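PDB 7CGF: PUM-HD domain-containing protein from Caenorhabditis elegans, which binds PBE RNA through its Pumilio homology domain, the part held in this chain, and probably recognises mRNA 3' untranslated regions. Local coordinates for residues A309-Q314 against L349-K354. The protein carries 2 engineered substitutions. Residues are numbered along the deposited sequence; the frame is centred on the assembly and turned at random.
With nucleotides of chain B.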
loop_
_atom_site.group_PDB
_atom_site.type_symbol
_atom_site.label_atom_id
_atom_site.label_comp_id
_atom_site.label_asym_id
_atom_site.label_seq_id
_atom_site.Cartn_x
_atom_site.Cartn_y
_atom_site.Cartn_z
ATOM N N ALA A 309 7.175 -21.291 -13.954
ATOM C CA ALA A 309 7.663 -20.733 -15.213
ATOM C C ALA A 309 6.688 -20.937 -16.364
ATOM O O ALA A 309 6.730 -20.171 -17.331
ATOM C CB ALA A 309 9.032 -21.324 -15.540
ATOM N N ASN A 310 5.778 -21.920 -16.284
ATOM C CA ASN A 310 4.797 -22.051 -17.354
ATOM C C ASN A 310 3.929 -20.806 -17.461
ATOM O O ASN A 310 3.543 -20.412 -18.567
ATOM C CB ASN A 310 3.942 -23.326 -17.167
ATOM C CG ASN A 310 2.820 -23.167 -16.139
ATOM O OD1 ASN A 310 1.709 -22.743 -16.471
ATOM N ND2 ASN A 310 3.098 -23.553 -14.903
ATOM N N TYR A 311 3.652 -20.142 -16.337
ATOM C CA TYR A 311 2.930 -18.882 -16.410
ATOM C C TYR A 311 3.782 -17.791 -17.038
ATOM O O TYR A 311 3.247 -16.903 -17.713
ATOM C CB TYR A 311 2.477 -18.437 -15.019
ATOM C CG TYR A 311 1.439 -19.327 -14.391
ATOM C CD1 TYR A 311 0.094 -19.222 -14.751
ATOM C CD2 TYR A 311 1.798 -20.259 -13.430
ATOM C CE1 TYR A 311 -0.868 -20.030 -14.156
ATOM C CE2 TYR A 311 0.840 -21.072 -12.831
ATOM C CZ TYR A 311 -0.483 -20.953 -13.202
ATOM O OH TYR A 311 -1.414 -21.768 -12.590
ATOM N N VAL A 312 5.091 -17.816 -16.796
ATOM C CA VAL A 312 5.956 -16.811 -17.404
ATOM C C VAL A 312 5.966 -16.982 -18.911
ATOM O O VAL A 312 5.941 -16.000 -19.660
ATOM C CB VAL A 312 7.379 -16.881 -16.827
ATOM C CG1 VAL A 312 8.263 -15.797 -17.464
ATOM C CG2 VAL A 312 7.345 -16.744 -15.305
ATOM N N VAL A 313 5.975 -18.233 -19.383
ATOM C CA VAL A 313 5.961 -18.466 -20.829
ATOM C C VAL A 313 4.646 -17.984 -21.426
ATOM O O VAL A 313 4.622 -17.322 -22.471
ATOM C CB VAL A 313 6.231 -19.952 -21.140
ATOM C CG1 VAL A 313 6.077 -20.228 -22.649
ATOM C CG2 VAL A 313 7.613 -20.351 -20.678
ATOM N N GLN A 314 3.529 -18.280 -20.761
ATOM C CA GLN A 314 2.247 -17.772 -21.228
ATOM C C GLN A 314 2.252 -16.247 -21.307
ATOM O O GLN A 314 1.772 -15.665 -22.283
ATOM C CB GLN A 314 1.131 -18.267 -20.305
ATOM C CG GLN A 314 -0.249 -17.758 -20.674
ATOM C CD GLN A 314 -0.814 -18.480 -21.880
ATOM O OE1 GLN A 314 -0.575 -19.675 -22.065
ATOM N NE2 GLN A 314 -1.567 -17.763 -22.707
ATOM N N LEU A 349 -0.291 -26.154 -23.151
ATOM C CA LEU A 349 -0.343 -25.946 -24.593
ATOM C C LEU A 349 -1.732 -25.543 -25.063
ATOM O O LEU A 349 -1.865 -24.974 -26.153
ATOM C CB LEU A 349 0.115 -27.210 -25.322
ATOM C CG LEU A 349 1.623 -27.458 -25.331
ATOM C CD1 LEU A 349 1.921 -28.929 -25.536
ATOM C CD2 LEU A 349 2.285 -26.627 -26.416
ATOM N N ALA A 350 -2.765 -25.816 -24.265
ATOM C CA ALA A 350 -4.124 -25.469 -24.664
ATOM C C ALA A 350 -4.349 -23.961 -24.619
ATOM O O ALA A 350 -5.001 -23.400 -25.506
ATOM C CB ALA A 350 -5.133 -26.199 -23.775
ATOM N N LYS A 351 -3.818 -23.283 -23.596
ATOM C CA LYS A 351 -3.931 -21.831 -23.569
ATOM C C LYS A 351 -3.041 -21.172 -24.610
ATOM O O LYS A 351 -3.206 -19.978 -24.871
ATOM C CB LYS A 351 -3.595 -21.279 -22.185
ATOM C CG LYS A 351 -4.117 -22.101 -21.028
ATOM C CD LYS A 351 -3.946 -21.351 -19.736
ATOM C CE LYS A 351 -2.580 -21.645 -19.164
ATOM N NZ LYS A 351 -2.246 -20.821 -17.966
ATOM N N LEU A 352 -2.110 -21.914 -25.209
ATOM C CA LEU A 352 -1.289 -21.396 -26.295
ATOM C C LEU A 352 -1.758 -21.848 -27.671
ATOM O O LEU A 352 -1.100 -21.522 -28.665
ATOM C CB LEU A 352 0.172 -21.810 -26.105
ATOM C CG LEU A 352 0.894 -21.316 -24.854
ATOM C CD1 LEU A 352 2.309 -21.836 -24.858
ATOM C CD2 LEU A 352 0.882 -19.803 -24.817
ATOM N N GLU A 353 -2.873 -22.585 -27.756
ATOM C CA GLU A 353 -3.285 -23.168 -29.032
ATOM C C GLU A 353 -3.479 -22.098 -30.097
ATOM O O GLU A 353 -3.123 -22.304 -31.264
ATOM C CB GLU A 353 -4.568 -23.983 -28.855
ATOM N N LYS A 354 -4.024 -20.940 -29.709
ATOM C CA LYS A 354 -4.261 -19.862 -30.664
ATOM C C LYS A 354 -2.982 -19.445 -31.379
ATOM O O LYS A 354 -3.035 -19.003 -32.532
ATOM C CB LYS A 354 -4.887 -18.661 -29.952
ATOM C CG LYS A 354 -3.939 -17.919 -29.008
ATOM C CD LYS A 354 -4.431 -16.507 -28.690
ATOM C CE LYS A 354 -5.380 -16.493 -27.504
ATOM N NZ LYS A 354 -6.490 -15.512 -27.687
ATOM P P G B 2 -3.130 -22.711 -8.488
ATOM O OP1 G B 2 -3.718 -22.828 -7.134
ATOM O OP2 G B 2 -3.910 -22.027 -9.532
ATOM O "O5'" G B 2 -1.757 -21.918 -8.286
ATOM C "C5'" G B 2 -0.685 -22.501 -7.566
ATOM C "C4'" G B 2 0.455 -21.527 -7.418
ATOM O "O4'" G B 2 1.000 -21.219 -8.725
ATOM C "C3'" G B 2 0.081 -20.171 -6.846
ATOM O "O3'" G B 2 -0.019 -20.211 -5.435
ATOM C "C2'" G B 2 1.195 -19.267 -7.383
ATOM O "O2'" G B 2 2.392 -19.424 -6.636
ATOM C "C1'" G B 2 1.428 -19.870 -8.768
ATOM N N9 G B 2 0.682 -19.147 -9.815
ATOM C C8 G B 2 -0.652 -19.208 -10.150
ATOM N N7 G B 2 -0.983 -18.406 -11.128
ATOM C C5 G B 2 0.208 -17.764 -11.461
ATOM C C6 G B 2 0.492 -16.784 -12.447
ATOM O O6 G B 2 -0.267 -16.256 -13.265
ATOM N N1 G B 2 1.844 -16.425 -12.434
ATOM C C2 G B 2 2.784 -16.952 -11.593
ATOM N N2 G B 2 4.027 -16.462 -11.730
ATOM N N3 G B 2 2.529 -17.857 -10.651
ATOM C C4 G B 2 1.231 -18.215 -10.662
ATOM P P U B 1 -5.644 -26.318 -13.087
ATOM O OP1 U B 1 -4.671 -27.344 -13.558
ATOM O OP2 U B 1 -6.234 -25.388 -14.095
ATOM O "O5'" U B 1 -4.991 -25.490 -11.879
ATOM C "C5'" U B 1 -4.528 -26.144 -10.702
ATOM C "C4'" U B 1 -3.036 -25.996 -10.519
ATOM O "O4'" U B 1 -2.351 -26.400 -11.737
ATOM C "C3'" U B 1 -2.528 -24.582 -10.256
ATOM O "O3'" U B 1 -2.654 -24.193 -8.896
ATOM C "C2'" U B 1 -1.088 -24.646 -10.750
ATOM O "O2'" U B 1 -0.230 -25.268 -9.807
ATOM C "C1'" U B 1 -1.221 -25.582 -11.954
ATOM N N1 U B 1 -1.423 -24.817 -13.200
ATOM C C2 U B 1 -0.286 -24.359 -13.843
ATOM O O2 U B 1 0.842 -24.580 -13.441
ATOM N N3 U B 1 -0.533 -23.633 -14.975
ATOM C C4 U B 1 -1.758 -23.326 -15.507
ATOM O O4 U B 1 -1.802 -22.664 -16.529
ATOM C C5 U B 1 -2.891 -23.819 -14.784
ATOM C C6 U B 1 -2.677 -24.528 -13.679
HETATM O O HOH W 1 0.475 -21.061 -18.450
#
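In the predicted Pumilio repeat 294-331, helix 309-319 carries Asn310, Tyr311 and Gln314, the triad that in PUF proteins reads a uracil with two edge-reading side chains and a stacking ring; Tyr311 and Gln314 meet Lys351 at the end of helix 345-351. Asn310 reads the uracil edge of U1 of chain B: U1 N3 donates almost straight (176°) to Asn310 OD1 over 2.8 Å, while Asn310 ND2 gives a more bent bond (141°) to U1 O2 at 2.9 Å. A further bond from ND2 to the carbonyl of Asp306 steadies the amide. G2 of chain B lies over one face of the Tyr311 ring, its C5 3.3 Å above the plane, and Asn310 OD1 sits over the opposite face. Trimming Tyr311 to an alanine would probably open a gap beside G2 and leave that base freer to shift. Gln314, usually a base-holding position, keeps OE1 6.4 Å from U1 O4; the bend at chi2 (76°) turns its amide toward Leu352 and Lys351, with OE1 3.4 Å from Lys351 CB. Lys351 NZ instead is modelled 2.4 Å from U1 O4, doubtfully short, and donates over 2.8 Å to a water that bonds on to Asn310 OD1.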